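Local structure of transcriptional regulator, marR family, putative (3F3X) at residues M33-L38 / R101-E106; F40-A45 / T68-K73. The protein probably acts as a DNA-binding transcription factor of the MarR family, a dimeric winged helix-turn-helix regulator from the archaeon Sulfolobus solfataricus. All coordinates share one frame; numbering follows the deposited sequence.

Interaction 1. Residues M33-L38 / R101-E106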
ATOM      1  N   MET A  33      15.746 -13.568  -6.235  1.00 25.73           N
ATOM      2  CA  MET A  33      15.188 -14.149  -7.452  1.00 27.22           C
ATOM      3  C   MET A  33      15.013 -13.219  -8.648  1.00 28.22           C
ATOM      4  O   MET A  33      14.554 -13.653  -9.705  1.00 29.65           O
ATOM      5  CB  MET A  33      13.839 -14.788  -7.114  1.00 27.00           C
ATOM      6  CG  MET A  33      13.902 -15.771  -5.956  1.00 27.57           C
ATOM      7  SD  MET A  33      12.298 -16.456  -5.514  1.00 29.31           S
ATOM      8  CE  MET A  33      12.105 -17.689  -6.819  1.00 28.00           C
ATOM      9  N   ASN A  34      15.382 -11.954  -8.484  1.00 29.14           N
ATOM     10  CA  ASN A  34      15.247 -10.971  -9.548  1.00 30.69           C
ATOM     11  C   ASN A  34      13.776 -10.884  -9.946  1.00 30.20           C
ATOM     12  O   ASN A  34      13.434 -10.775 -11.125  1.00 28.74           O
ATOM     13  CB  ASN A  34      16.119 -11.360 -10.749  1.00 34.91           C
ATOM     14  CG  ASN A  34      16.136 -10.298 -11.825  1.00 39.66           C
ATOM     15  OD1 ASN A  34      16.206  -9.104 -11.533  1.00 43.80           O
ATOM     16  ND2 ASN A  34      16.087 -10.727 -13.084  1.00 43.17           N
ATOM     17  N   LEU A  35      12.912 -10.951  -8.938  1.00 28.54           N
ATOM     18  CA  LEU A  35      11.469 -10.859  -9.131  1.00 27.88           C
ATOM     19  C   LEU A  35      10.935  -9.757  -8.239  1.00 26.90           C
ATOM     20  O   LEU A  35      11.594  -9.347  -7.285  1.00 25.96           O
ATOM     21  CB  LEU A  35      10.769 -12.168  -8.745  1.00 29.09           C
ATOM     22  CG  LEU A  35      11.017 -13.428  -9.572  1.00 32.24           C
ATOM     23  CD1 LEU A  35      10.217 -14.583  -8.967  1.00 31.63           C
ATOM     24  CD2 LEU A  35      10.609 -13.186 -11.026  1.00 31.11           C
ATOM     25  N   SER A  36       9.736  -9.283  -8.555  1.00 27.20           N
ATOM     26  CA  SER A  36       9.088  -8.253  -7.759  1.00 25.25           C
ATOM     27  C   SER A  36       7.881  -8.900  -7.092  1.00 25.15           C
ATOM     28  O   SER A  36       7.542 -10.050  -7.380  1.00 23.37           O
ATOM     29  CB  SER A  36       8.621  -7.100  -8.642  1.00 26.45           C
ATOM     30  OG  SER A  36       7.535  -7.497  -9.464  1.00 25.94           O
ATOM     31  N   TYR A  37       7.231  -8.163  -6.205  1.00 23.32           N
ATOM     32  CA  TYR A  37       6.054  -8.677  -5.524  1.00 25.09           C
ATOM     33  C   TYR A  37       4.919  -8.858  -6.527  1.00 24.65           C
ATOM     34  O   TYR A  37       4.145  -9.810  -6.434  1.00 23.10           O
ATOM     35  CB  TYR A  37       5.622  -7.712  -4.427  1.00 27.65           C
ATOM     36  CG  TYR A  37       4.446  -8.190  -3.609  1.00 30.44           C
ATOM     37  CD1 TYR A  37       4.410  -9.483  -3.086  1.00 31.48           C
ATOM     38  CD2 TYR A  37       3.402  -7.325  -3.297  1.00 34.30           C
ATOM     39  CE1 TYR A  37       3.363  -9.900  -2.264  1.00 33.97           C
ATOM     40  CE2 TYR A  37       2.353  -7.729  -2.476  1.00 37.58           C
ATOM     41  CZ  TYR A  37       2.343  -9.014  -1.960  1.00 36.87           C
ATOM     42  OH  TYR A  37       1.325  -9.381  -1.107  1.00 40.46           O
ATOM     43  N   LEU A  38       4.820  -7.939  -7.482  1.00 24.91           N
ATOM     44  CA  LEU A  38       3.776  -8.026  -8.498  1.00 23.71           C
ATOM     45  C   LEU A  38       4.019  -9.262  -9.355  1.00 23.42           C
ATOM     46  O   LEU A  38       3.071  -9.909  -9.802  1.00 23.25           O
ATOM     47  CB  LEU A  38       3.770  -6.778  -9.386  1.00 24.25           C
ATOM     48  CG  LEU A  38       2.679  -6.760 -10.463  1.00 24.37           C
ATOM     49  CD1 LEU A  38       1.314  -6.866  -9.805  1.00 24.86           C
ATOM     50  CD2 LEU A  38       2.773  -5.475 -11.282  1.00 26.40           C
ATOM     51  N   ARG A 101       5.855 -22.257 -12.713  1.00 20.27           N
ATOM     52  CA  ARG A 101       5.274 -22.944 -11.560  1.00 22.31           C
ATOM     53  C   ARG A 101       6.355 -23.265 -10.532  1.00 23.57           C
ATOM     54  O   ARG A 101       6.127 -23.185  -9.325  1.00 21.73           O
ATOM     55  CB  ARG A 101       4.569 -24.235 -11.989  1.00 21.55           C
ATOM     56  CG  ARG A 101       3.302 -24.009 -12.807  1.00 22.83           C
ATOM     57  CD  ARG A 101       2.549 -25.312 -13.038  1.00 25.11           C
ATOM     58  NE  ARG A 101       1.397 -25.143 -13.922  1.00 24.22           N
ATOM     59  CZ  ARG A 101       0.198 -24.703 -13.544  1.00 26.35           C
ATOM     60  NH1 ARG A 101      -0.044 -24.375 -12.280  1.00 23.03           N
ATOM     61  NH2 ARG A 101      -0.769 -24.587 -14.447  1.00 28.83           N
ATOM     62  N   GLN A 102       7.537 -23.618 -11.021  1.00 23.19           N
ATOM     63  CA  GLN A 102       8.647 -23.942 -10.139  1.00 27.14           C
ATOM     64  C   GLN A 102       9.129 -22.684  -9.416  1.00 25.94           C
ATOM     65  O   GLN A 102       9.397 -22.715  -8.213  1.00 25.52           O
ATOM     66  CB  GLN A 102       9.782 -24.578 -10.950  1.00 31.97           C
ATOM     67  CG  GLN A 102      11.089 -24.736 -10.196  1.00 41.08           C
ATOM     68  CD  GLN A 102      12.096 -25.587 -10.957  1.00 46.82           C
ATOM     69  OE1 GLN A 102      12.264 -25.437 -12.173  1.00 49.90           O
ATOM     70  NE2 GLN A 102      12.777 -26.478 -10.244  1.00 48.77           N
ATOM     71  N   VAL A 103       9.230 -21.577 -10.145  1.00 23.41           N
ATOM     72  CA  VAL A 103       9.667 -20.323  -9.548  1.00 23.55           C
ATOM     73  C   VAL A 103       8.638 -19.837  -8.533  1.00 23.83           C
ATOM     74  O   VAL A 103       9.001 -19.308  -7.481  1.00 24.41           O
ATOM     75  CB  VAL A 103       9.911 -19.241 -10.626  1.00 23.20           C
ATOM     76  CG1 VAL A 103      10.116 -17.881  -9.977  1.00 26.23           C
ATOM     77  CG2 VAL A 103      11.152 -19.597 -11.430  1.00 24.81           C
ATOM     78  N   LEU A 104       7.356 -20.021  -8.837  1.00 22.12           N
ATOM     79  CA  LEU A 104       6.311 -19.610  -7.906  1.00 21.84           C
ATOM     80  C   LEU A 104       6.461 -20.329  -6.562  1.00 22.62           C
ATOM     81  O   LEU A 104       6.286 -19.721  -5.503  1.00 22.21           O
ATOM     82  CB  LEU A 104       4.928 -19.905  -8.483  1.00 21.13           C
ATOM     83  CG  LEU A 104       3.764 -19.733  -7.504  1.00 22.00           C
ATOM     84  CD1 LEU A 104       3.742 -18.309  -6.947  1.00 23.36           C
ATOM     85  CD2 LEU A 104       2.457 -20.041  -8.223  1.00 21.18           C
ATOM     86  N   LEU A 105       6.773 -21.623  -6.604  1.00 23.77           N
ATOM     87  CA  LEU A 105       6.943 -22.398  -5.374  1.00 24.22           C
ATOM     88  C   LEU A 105       8.035 -21.781  -4.509  1.00 23.51           C
ATOM     89  O   LEU A 105       7.886 -21.654  -3.293  1.00 24.13           O
ATOM     90  CB  LEU A 105       7.301 -23.851  -5.692  1.00 26.39           C
ATOM     91  CG  LEU A 105       6.216 -24.721  -6.331  1.00 30.65           C
ATOM     92  CD1 LEU A 105       6.785 -26.102  -6.653  1.00 32.35           C
ATOM     93  CD2 LEU A 105       5.025 -24.834  -5.381  1.00 32.89           C
ATOM     94  N   GLU A 106       9.130 -21.390  -5.149  1.00 24.91           N
ATOM     95  CA  GLU A 106      10.254 -20.779  -4.452  1.00 26.20           C
ATOM     96  C   GLU A 106       9.892 -19.390  -3.929  1.00 25.96           C
ATOM     97  O   GLU A 106      10.177 -19.065  -2.777  1.00 26.52           O
ATOM     98  CB  GLU A 106      11.458 -20.689  -5.391  1.00 29.07           C
ATOM     99  CG  GLU A 106      12.047 -22.045  -5.766  1.00 36.97           C
ATOM    100  CD  GLU A 106      13.047 -21.963  -6.905  1.00 40.72           C
ATOM    101  OE1 GLU A 106      13.591 -20.864  -7.149  1.00 44.76           O
ATOM    102  OE2 GLU A 106      13.297 -23.005  -7.552  1.00 43.35           O
TER
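M33 meets the helical segment R101-E106 with the end of its side chain, and the terminal methyl does the touching. M33 CE lies 3.4 Å from E106 CB, with the carboxylate oxygen OE1 of the same residue close by. From this position it also faces the backbone one turn back, 3.6 Å from V103 O. The same methyl packs on the valine side chain, with M33 CE 3.7 Å from V103 CG1. The chain of M33 is extended as far as the sulfur and then bends (chi3 78°), which turns CE onto the helix surface between V103 and E106; the M33 and E106 side chains pass at a slant.

L35 CD1 meets the same V103 methyl from a neighbouring direction, beside M33 CE. The leucine and valine reach toward each other tip to tip, and L35 CD1 to V103 CG1 is a tight 3.5 Å. In V103, chi1 of 170° places CG1 anti to the backbone N, on the side where both L35 CD1 and M33 CE can reach it. The glutamate backs the outer edge of the patch, where the protein is open to solvent.

Behind the first shell, the turn between the helices sets the backbone from which M33 and L35 reach out. Past helix 3-33, N34 leaves helical geometry with positive phi, and S36 then caps helix 37-48; a backbone hydrogen bond ties L35 to L29. L79 of a loop touches both L35 and V103, closing the apolar cluster. M33 also touches A107, while V103 rests on L43. Within the MarR-type fold, the turn leading into helix 37-48 is thereby seated on helix 98-118, which follows the wing strands 80-85 and 92-96.

Interaction 2. Residues F40-A45 / T68-K73. With SO4 (sulfate ion), chain B.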
ATOM      1  N   PHE A  40       5.287 -12.026  -8.352  1.00 18.80           N
ATOM      2  CA  PHE A  40       4.786 -13.134  -7.554  1.00 19.37           C
ATOM      3  C   PHE A  40       3.266 -13.255  -7.691  1.00 20.30           C
ATOM      4  O   PHE A  40       2.737 -14.352  -7.866  1.00 19.18           O
ATOM      5  CB  PHE A  40       5.140 -12.936  -6.080  1.00 20.23           C
ATOM      6  CG  PHE A  40       4.277 -13.728  -5.142  1.00 22.36           C
ATOM      7  CD1 PHE A  40       4.434 -15.109  -5.015  1.00 20.52           C
ATOM      8  CD2 PHE A  40       3.276 -13.097  -4.410  1.00 22.74           C
ATOM      9  CE1 PHE A  40       3.602 -15.844  -4.164  1.00 24.32           C
ATOM     10  CE2 PHE A  40       2.445 -13.820  -3.563  1.00 23.59           C
ATOM     11  CZ  PHE A  40       2.603 -15.195  -3.438  1.00 22.05           C
ATOM     12  N   SER A  41       2.572 -12.126  -7.596  1.00 18.75           N
ATOM     13  CA  SER A  41       1.113 -12.121  -7.705  1.00 20.84           C
ATOM     14  C   SER A  41       0.629 -12.664  -9.050  1.00 19.49           C
ATOM     15  O   SER A  41      -0.328 -13.444  -9.111  1.00 20.36           O
ATOM     16  CB  SER A  41       0.575 -10.703  -7.506  1.00 21.98           C
ATOM     17  OG  SER A  41       0.846 -10.239  -6.197  1.00 23.89           O
ATOM     18  N   ILE A  42       1.283 -12.243 -10.127  1.00 18.55           N
ATOM     19  CA  ILE A  42       0.907 -12.696 -11.459  1.00 18.07           C
ATOM     20  C   ILE A  42       1.119 -14.201 -11.574  1.00 18.23           C
ATOM     21  O   ILE A  42       0.267 -14.917 -12.109  1.00 15.63           O
ATOM     22  CB  ILE A  42       1.720 -11.952 -12.549  1.00 19.54           C
ATOM     23  CG1 ILE A  42       1.304 -10.475 -12.567  1.00 20.75           C
ATOM     24  CG2 ILE A  42       1.502 -12.600 -13.924  1.00 18.34           C
ATOM     25  CD1 ILE A  42       2.137  -9.611 -13.494  1.00 22.28           C
ATOM     26  N   LEU A  43       2.248 -14.685 -11.067  1.00 15.90           N
ATOM     27  CA  LEU A  43       2.516 -16.114 -11.113  1.00 16.82           C
ATOM     28  C   LEU A  43       1.460 -16.874 -10.308  1.00 17.23           C
ATOM     29  O   LEU A  43       0.963 -17.902 -10.752  1.00 16.69           O
ATOM     30  CB  LEU A  43       3.916 -16.422 -10.569  1.00 16.99           C
ATOM     31  CG  LEU A  43       5.067 -15.932 -11.460  1.00 19.42           C
ATOM     32  CD1 LEU A  43       6.410 -16.222 -10.798  1.00 21.33           C
ATOM     33  CD2 LEU A  43       4.999 -16.629 -12.813  1.00 21.74           C
ATOM     34  N   LYS A  44       1.101 -16.366  -9.134  1.00 17.56           N
ATOM     35  CA  LYS A  44       0.100 -17.057  -8.326  1.00 19.01           C
ATOM     36  C   LYS A  44      -1.250 -17.156  -9.040  1.00 19.87           C
ATOM     37  O   LYS A  44      -1.841 -18.235  -9.124  1.00 18.99           O
ATOM     38  CB  LYS A  44      -0.092 -16.355  -6.982  1.00 19.35           C
ATOM     39  CG  LYS A  44      -1.143 -17.037  -6.097  1.00 19.21           C
ATOM     40  CD  LYS A  44      -1.355 -16.288  -4.791  1.00 21.03           C
ATOM     41  CE  LYS A  44      -2.422 -16.963  -3.937  1.00 20.89           C
ATOM     42  NZ  LYS A  44      -2.738 -16.149  -2.725  1.00 23.91           N
ATOM     43  N   ALA A  45      -1.735 -16.032  -9.560  1.00 19.77           N
ATOM     44  CA  ALA A  45      -3.025 -16.012 -10.248  1.00 19.59           C
ATOM     45  C   ALA A  45      -3.060 -16.911 -11.492  1.00 19.23           C
ATOM     46  O   ALA A  45      -4.048 -17.617 -11.730  1.00 18.16           O
ATOM     47  CB  ALA A  45      -3.383 -14.581 -10.632  1.00 15.76           C
ATOM     48  N   THR A  68       1.296  -5.149 -17.997  1.00 27.18           N
ATOM     49  CA  THR A  68       2.006  -5.385 -19.251  1.00 29.56           C
ATOM     50  C   THR A  68       3.517  -5.332 -19.065  1.00 30.43           C
ATOM     51  O   THR A  68       4.247  -6.165 -19.608  1.00 29.67           O
ATOM     52  CB  THR A  68       1.617  -4.350 -20.322  1.00 31.56           C
ATOM     53  OG1 THR A  68       0.200  -4.377 -20.518  1.00 32.49           O
ATOM     54  CG2 THR A  68       2.305  -4.668 -21.642  1.00 33.50           C
ATOM     55  N   ALA A  69       3.984  -4.345 -18.305  1.00 30.35           N
ATOM     56  CA  ALA A  69       5.411  -4.198 -18.050  1.00 31.08           C
ATOM     57  C   ALA A  69       5.935  -5.423 -17.308  1.00 28.83           C
ATOM     58  O   ALA A  69       6.991  -5.953 -17.649  1.00 29.75           O
ATOM     59  CB  ALA A  69       5.676  -2.936 -17.232  1.00 31.48           C
ATOM     60  N   ALA A  70       5.192  -5.869 -16.298  1.00 27.04           N
ATOM     61  CA  ALA A  70       5.585  -7.035 -15.509  1.00 26.17           C
ATOM     62  C   ALA A  70       5.602  -8.296 -16.368  1.00 25.98           C
ATOM     63  O   ALA A  70       6.560  -9.065 -16.330  1.00 26.97           O
ATOM     64  CB  ALA A  70       4.633  -7.217 -14.327  1.00 25.09           C
ATOM     65  N   VAL A  71       4.542  -8.503 -17.146  1.00 25.79           N
ATOM     66  CA  VAL A  71       4.444  -9.674 -18.015  1.00 25.50           C
ATOM     67  C   VAL A  71       5.552  -9.682 -19.066  1.00 26.94           C
ATOM     68  O   VAL A  71       6.067 -10.744 -19.423  1.00 24.80           O
ATOM     69  CB  VAL A  71       3.057  -9.733 -18.709  1.00 25.62           C
ATOM     70  CG1 VAL A  71       3.017 -10.868 -19.727  1.00 25.09           C
ATOM     71  CG2 VAL A  71       1.968  -9.924 -17.657  1.00 23.59           C
ATOM     72  N   ASP A  72       5.931  -8.506 -19.562  1.00 29.24           N
ATOM     73  CA  ASP A  72       6.998  -8.446 -20.554  1.00 31.58           C
ATOM     74  C   ASP A  72       8.254  -9.118 -20.003  1.00 31.90           C
ATOM     75  O   ASP A  72       8.899  -9.906 -20.694  1.00 32.61           O
ATOM     76  CB  ASP A  72       7.343  -6.998 -20.925  1.00 34.22           C
ATOM     77  CG  ASP A  72       6.267  -6.326 -21.759  1.00 36.65           C
ATOM     78  OD1 ASP A  72       5.547  -7.023 -22.508  1.00 35.09           O
ATOM     79  OD2 ASP A  72       6.161  -5.084 -21.675  1.00 38.88           O
ATOM     80  N   LYS A  73       8.601  -8.808 -18.757  1.00 33.05           N
ATOM     81  CA  LYS A  73       9.791  -9.392 -18.149  1.00 33.25           C
ATOM     82  C   LYS A  73       9.595 -10.867 -17.838  1.00 32.16           C
ATOM     83  O   LYS A  73      10.472 -11.689 -18.112  1.00 31.03           O
ATOM     84  CB  LYS A  73      10.173  -8.629 -16.882  1.00 36.98           C
ATOM     85  CG  LYS A  73      11.516  -7.924 -16.996  1.00 43.00           C
ATOM     86  CD  LYS A  73      11.687  -6.834 -15.953  1.00 45.65           C
ATOM     87  CE  LYS A  73      12.964  -6.044 -16.207  1.00 47.70           C
ATOM     88  NZ  LYS A  73      13.085  -4.854 -15.318  1.00 49.69           N
TER
HETATM   89  S   SO4 B 201      -4.094 -13.076  -4.200  1.00 27.53           S
HETATM   90  O1  SO4 B 201      -3.310 -12.080  -3.443  1.00 29.51           O
HETATM   91  O2  SO4 B 201      -3.237 -13.710  -5.212  1.00 28.59           O
HETATM   92  O3  SO4 B 201      -5.228 -12.407  -4.870  1.00 24.43           O
HETATM   93  O4  SO4 B 201      -4.590 -14.102  -3.267  1.00 28.54           O
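One methyl group carries the whole contact: I42 CD1 reaches from helix 37-48 to helix 64-76 and meets two residues there. It lies 3.6 Å from A70 CB and, more loosely, 4.2 Å from V71 CG2. With CG1 beside the backbone N (chi1 -68°) and CD1 extended beyond it (chi2 174°), the isoleucine reaches across between backbones whose nearest CA atoms, I42 CA and V71 CA, are 8.0 Å apart. Its side chain runs at about a right angle to that of V71, whereas A70 offers a bare methyl to its end.

In the winged helix-turn-helix of MarR proteins, helix 64-76 probably corresponds to the recognition helix, which in MarR relatives enters the major groove, and helix 53-60 precedes it; I42 thus packs helix 37-48 against this probable recognition helix. D72 on helix 64-76 forms a salt bridge with R82 of strand 80-85.

K44 leaves helix 37-48 in another direction. Fully extended, it donates a hydrogen bond from K44 NZ to sulfate O4 at 2.8 Å. The anion, probably from the crystallisation liquor, is also held by R59, Y60, and Q9 and K16 of the second subunit.

Interactions 1 and 2 lie 9 Å apart, centre to centre, and share helix 37-48: the first segment of interaction 1 runs into its start, though the touching residues M33 and L35 precede it, and interaction 2 uses its middle. Along the chain, interaction 2 is nested within the loop closed by interaction 1. L104, whose CB points away from M33-L38, makes the bridge, with L104 CD1 3.7 Å from F40 CE1 and L104 CD2 3.6 Å from L43 O. On another face, L38 CD2 is 4.0 Å from A70 CB. Helix 37-48 thus packs on both helix 98-118 and the probable recognition helix, while the sulfate at K44 marks where it faces the second subunit.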